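Local coordinates for protein PlaB phospholipase (Legionella pneumophila, PDB 6ZTI) that is a virulence-associated phospholipase of the alpha/beta hydrolase class whose activity is controlled by tetramerization mediated by NAD(H), at residues G23-T27 and E157-C161; T196-I200 and S217-V223. All blocks are in the same frame, centred on the assembly; numbering follows the deposited sequence. Where two conformers were deposited one is given.

Contact 1: G23-T27 and E157-C161; sequences GWSVT and EPGKC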
# COMPACT_ATOMS: atom_id res chain seq x y z
N GLY B 23 -7.30 31.35 -5.25
CA GLY B 23 -7.36 30.08 -4.57
C GLY B 23 -6.88 28.95 -5.45
O GLY B 23 -6.29 29.16 -6.50
N TRP B 24 -7.18 27.72 -5.01
CA TRP B 24 -6.65 26.54 -5.67
C TRP B 24 -7.52 26.14 -6.86
O TRP B 24 -8.71 26.46 -6.92
CB TRP B 24 -6.51 25.37 -4.70
CG TRP B 24 -7.74 24.96 -3.91
CD1 TRP B 24 -8.50 25.75 -3.09
CD2 TRP B 24 -8.32 23.65 -3.84
NE1 TRP B 24 -9.52 25.01 -2.53
CE2 TRP B 24 -9.43 23.72 -2.97
CE3 TRP B 24 -8.00 22.42 -4.43
CZ2 TRP B 24 -10.22 22.62 -2.69
CZ3 TRP B 24 -8.80 21.32 -4.15
CH2 TRP B 24 -9.90 21.43 -3.28
N SER B 25 -6.90 25.44 -7.81
CA SER B 25 -7.53 24.98 -9.04
C SER B 25 -7.95 26.11 -9.97
O SER B 25 -8.69 25.87 -10.93
CB SER B 25 -8.73 24.07 -8.75
OG SER B 25 -8.30 22.82 -8.24
N VAL B 26 -7.47 27.33 -9.73
CA VAL B 26 -7.83 28.49 -10.54
C VAL B 26 -6.99 28.51 -11.81
O VAL B 26 -5.77 28.30 -11.77
CB VAL B 26 -7.65 29.78 -9.73
CG1 VAL B 26 -7.77 30.99 -10.61
CG2 VAL B 26 -8.69 29.84 -8.62
N THR B 27 -7.63 28.79 -12.95
CA THR B 27 -6.92 28.90 -14.22
C THR B 27 -7.20 30.20 -14.96
O THR B 27 -6.83 30.32 -16.13
CB THR B 27 -7.28 27.73 -15.15
OG1 THR B 27 -8.68 27.77 -15.47
CG2 THR B 27 -6.94 26.40 -14.50
N GLU B 157 -7.10 17.77 -11.44
CA GLU B 157 -6.90 19.22 -11.53
C GLU B 157 -5.91 19.73 -10.47
O GLU B 157 -4.81 20.15 -10.82
CB GLU B 157 -8.24 19.96 -11.39
CG GLU B 157 -8.10 21.48 -11.22
CD GLU B 157 -8.14 22.26 -12.53
OE1 GLU B 157 -9.13 22.98 -12.76
OE2 GLU B 157 -7.18 22.15 -13.34
N PRO B 158 -6.28 19.67 -9.19
CA PRO B 158 -5.46 20.31 -8.16
C PRO B 158 -4.15 19.56 -7.93
O PRO B 158 -4.06 18.35 -8.14
CB PRO B 158 -6.34 20.28 -6.91
CG PRO B 158 -7.42 19.26 -7.18
CD PRO B 158 -7.30 18.78 -8.60
N GLY B 159 -3.14 20.31 -7.51
CA GLY B 159 -1.81 19.75 -7.32
C GLY B 159 -1.71 18.96 -6.02
O GLY B 159 -2.16 19.39 -4.96
N LYS B 160 -1.07 17.79 -6.11
CA LYS B 160 -1.09 16.86 -4.99
C LYS B 160 -0.41 17.46 -3.77
O LYS B 160 -0.86 17.22 -2.64
CB LYS B 160 -0.42 15.55 -5.38
CG LYS B 160 -0.68 14.41 -4.40
CD LYS B 160 0.40 14.32 -3.33
CE LYS B 160 0.09 13.23 -2.31
NZ LYS B 160 1.18 13.11 -1.29
N CYS B 161 0.67 18.21 -3.96
CA CYS B 161 1.40 18.71 -2.79
C CYS B 161 0.61 19.79 -2.07
O CYS B 161 0.68 19.89 -0.84
CB CYS B 161 2.77 19.24 -3.20
SG CYS B 161 3.93 17.90 -3.64
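Ser25 and Pro158 bring the two backbones nearest, with 5.2 Å between Ser25 CA and Pro158 CA, where an irregular loop following strand 16-21 meets the turn leading into helix 160-166. Ser25 takes up a left-handed backbone conformation (phi 66°, psi 14°), and its hydroxyl oxygen is placed beside its own backbone N (chi1 -72°). There it rests against carbon on two fronts: Ser25 OG is 3.3 Å from Glu157 CG and 3.5 Å from Pro158 CB. Pro158 in turn presents its ring to Trp24. The two side chains lie side by side, and Pro158 CB reaches the six-membered ring at its edge, in the indole plane, 3.7 Å from Trp24 CE3. Glu157 sends its CG anti to the backbone N (chi1 169°) and then bends, which carries the carboxylate past Ser25. Glu157 OE1 comes to 3.4 Å from Ser25 O, but both are acceptors and no bond joins them.

Leu146, Leu163 and Leu166 also touch the indole, as do Ser100 and Thr101. The carbonyl of Pro158 is taken by Lys143 NZ, while Gly159, the N-cap residue of helix 160-166, is hydrogen-bonded through its backbone to Ser62. Thr27 makes backbone hydrogen bonds with a second subunit of the tetramer, so the loop touches both its own chain and a neighbour.

The loop after the first strand of the parallel sheet is where alpha/beta hydrolases often form part of the oxyanion hole. Here no hydrogen bond crosses between the segments: van der Waals contact of a serine, a proline, an indole edge and the Glu157 CG methylene joins them, while the glutamate carboxylate, on the solvent side, contributes no polar grip.

Contact 2: T196-I200 and S217-V223; sequences TGQKI and SNGVVRV. Unlike the reference sequence in segment 217-223: Asn218 (reference Asp).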
# COMPACT_ATOMS: atom_id res chain seq x y z
N THR B 196 -15.68 35.56 5.60
CA THR B 196 -16.15 34.39 4.90
C THR B 196 -17.67 34.37 4.94
O THR B 196 -18.32 35.22 5.56
CB THR B 196 -15.56 33.11 5.50
OG1 THR B 196 -15.78 32.02 4.60
CG2 THR B 196 -16.21 32.84 6.80
N GLY B 197 -18.24 33.40 4.22
CA GLY B 197 -19.67 33.20 4.21
C GLY B 197 -19.96 31.75 4.56
O GLY B 197 -19.06 30.92 4.65
N GLN B 198 -21.25 31.46 4.73
CA GLN B 198 -21.69 30.11 5.08
C GLN B 198 -22.93 29.70 4.29
O GLN B 198 -23.74 28.90 4.77
CB GLN B 198 -21.98 30.00 6.57
CG GLN B 198 -22.94 31.02 7.10
CD GLN B 198 -23.36 30.66 8.49
OE1 GLN B 198 -22.51 30.35 9.33
NE2 GLN B 198 -24.65 30.66 8.73
N LYS B 199 -23.05 30.20 3.07
CA LYS B 199 -24.14 29.86 2.17
C LYS B 199 -23.66 28.80 1.18
O LYS B 199 -22.58 28.93 0.61
CB LYS B 199 -24.60 31.11 1.40
CG LYS B 199 -26.02 31.08 0.90
CD LYS B 199 -27.00 31.28 2.05
CE LYS B 199 -28.42 31.46 1.54
NZ LYS B 199 -29.43 31.24 2.61
N ILE B 200 -24.46 27.75 0.98
CA ILE B 200 -24.18 26.77 -0.07
C ILE B 200 -24.80 27.28 -1.35
O ILE B 200 -25.96 27.70 -1.36
CB ILE B 200 -24.73 25.38 0.28
CG1 ILE B 200 -24.17 24.87 1.61
CG2 ILE B 200 -24.43 24.40 -0.86
CD1 ILE B 200 -22.65 24.84 1.69
N SER B 217 -20.34 25.33 6.48
CA SER B 217 -19.34 25.57 5.47
C SER B 217 -19.97 26.37 4.34
O SER B 217 -21.19 26.53 4.26
CB SER B 217 -18.77 24.26 4.92
OG SER B 217 -19.47 23.86 3.76
N ASN B 218 -19.11 26.88 3.45
CA ASN B 218 -19.55 27.55 2.23
C ASN B 218 -19.47 26.63 1.01
O ASN B 218 -19.52 27.11 -0.13
CB ASN B 218 -18.74 28.82 1.99
CG ASN B 218 -17.26 28.54 1.73
OD1 ASN B 218 -16.85 27.40 1.60
ND2 ASN B 218 -16.47 29.61 1.66
N GLY B 219 -19.37 25.33 1.24
CA GLY B 219 -19.18 24.35 0.20
C GLY B 219 -17.75 23.88 0.07
O GLY B 219 -17.52 22.82 -0.51
N VAL B 220 -16.78 24.64 0.59
CA VAL B 220 -15.38 24.27 0.45
C VAL B 220 -14.66 24.39 1.79
O VAL B 220 -13.87 23.51 2.14
CB VAL B 220 -14.69 25.14 -0.62
CG1 VAL B 220 -13.21 24.84 -0.69
CG2 VAL B 220 -15.34 24.94 -1.96
N VAL B 221 -14.90 25.47 2.53
CA VAL B 221 -14.22 25.73 3.79
C VAL B 221 -15.25 25.92 4.88
O VAL B 221 -16.22 26.67 4.71
CB VAL B 221 -13.28 26.95 3.70
CG1 VAL B 221 -12.07 26.63 2.85
CG2 VAL B 221 -14.02 28.16 3.14
N ARG B 222 -15.04 25.26 6.01
CA ARG B 222 -15.88 25.45 7.16
C ARG B 222 -15.59 26.82 7.78
O ARG B 222 -14.43 27.24 7.84
CB ARG B 222 -15.63 24.33 8.17
CG ARG B 222 -15.87 22.94 7.59
CD ARG B 222 -15.20 21.87 8.40
NE ARG B 222 -15.77 20.56 8.12
CZ ARG B 222 -15.28 19.40 8.56
NH1 ARG B 222 -14.19 19.37 9.30
NH2 ARG B 222 -15.89 18.26 8.25
N VAL B 223 -16.64 27.51 8.23
CA VAL B 223 -16.44 28.79 8.91
C VAL B 223 -15.34 28.66 9.96
O VAL B 223 -14.45 29.49 10.07
CB VAL B 223 -17.75 29.29 9.54
CG1 VAL B 223 -17.52 30.57 10.34
CG2 VAL B 223 -18.83 29.51 8.49
O HOH W 1 -16.67 29.42 5.63
O HOH W 2 -18.15 32.21 1.48
O HOH W 3 -23.52 26.35 5.96
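Past the end of strand 191-197 the chain runs beside a tight turn, Gln198 CA coming within 4.4 Å of Asn218 CA. No direct hydrogen bond links them; three waters do. Water 1 receives the Thr196 hydroxyl and donates to Gly197 O and Val221 O, water 2 joins Asn218 ND2 to Gly197 N (weakly), and water 3 donates to Gln198 O and Ser217 O. Ile200 CD1 presses on the turn, 3.3 Å from Gly219 N, and Val223 CG2 packs obliquely on Gln198 CB at 3.7 Å. Lys199 O is buried without a partner.

Within the turn, Asn218 OD1 accepts from Val220 N, an Asx turn, and from Val221 N, the wider Asx motif, both at 2.9 Å, the second bond almost straight (179°). The pair fixes the side chain's rotation (chi1 64°), while Gly219 N bonds to Ser217 OG in an ST turn. Asn218, an aspartate in the reference sequence, also bonds weakly through ND2 to His266 ND1, consistent with the acid position of a hydrolase triad.

Strand 257-261 lies alongside, hydrogen-bonded to Thr196 through Gly259 and Leu261 and packed on Val223 by Phe258 and Val260, while Thr226 of helix 223-226 touches Thr196 and Val221.

Contact 2 is buried and sits at the end of the central parallel sheet's strand 191-197, whereas contact 1 lies nearer the surface, between the loop after strand 16-21 and the start of helix 160-166. The former relies on bridging waters and turn-capping side chains; the latter has no hydrogen bond between its segments and rests mostly on van der Waals contact. Their centres are 19 Å apart, yet they meet where Trp24 NE1 lies 4.1 Å from Val220 CG1. Both loops follow strands of the same sheet, consistent with a shared hydrolase active-site region. Contact 2 also comes closer to a bound thio-NAD, through Ile200, while contact 1 adjoins a neighbouring subunit.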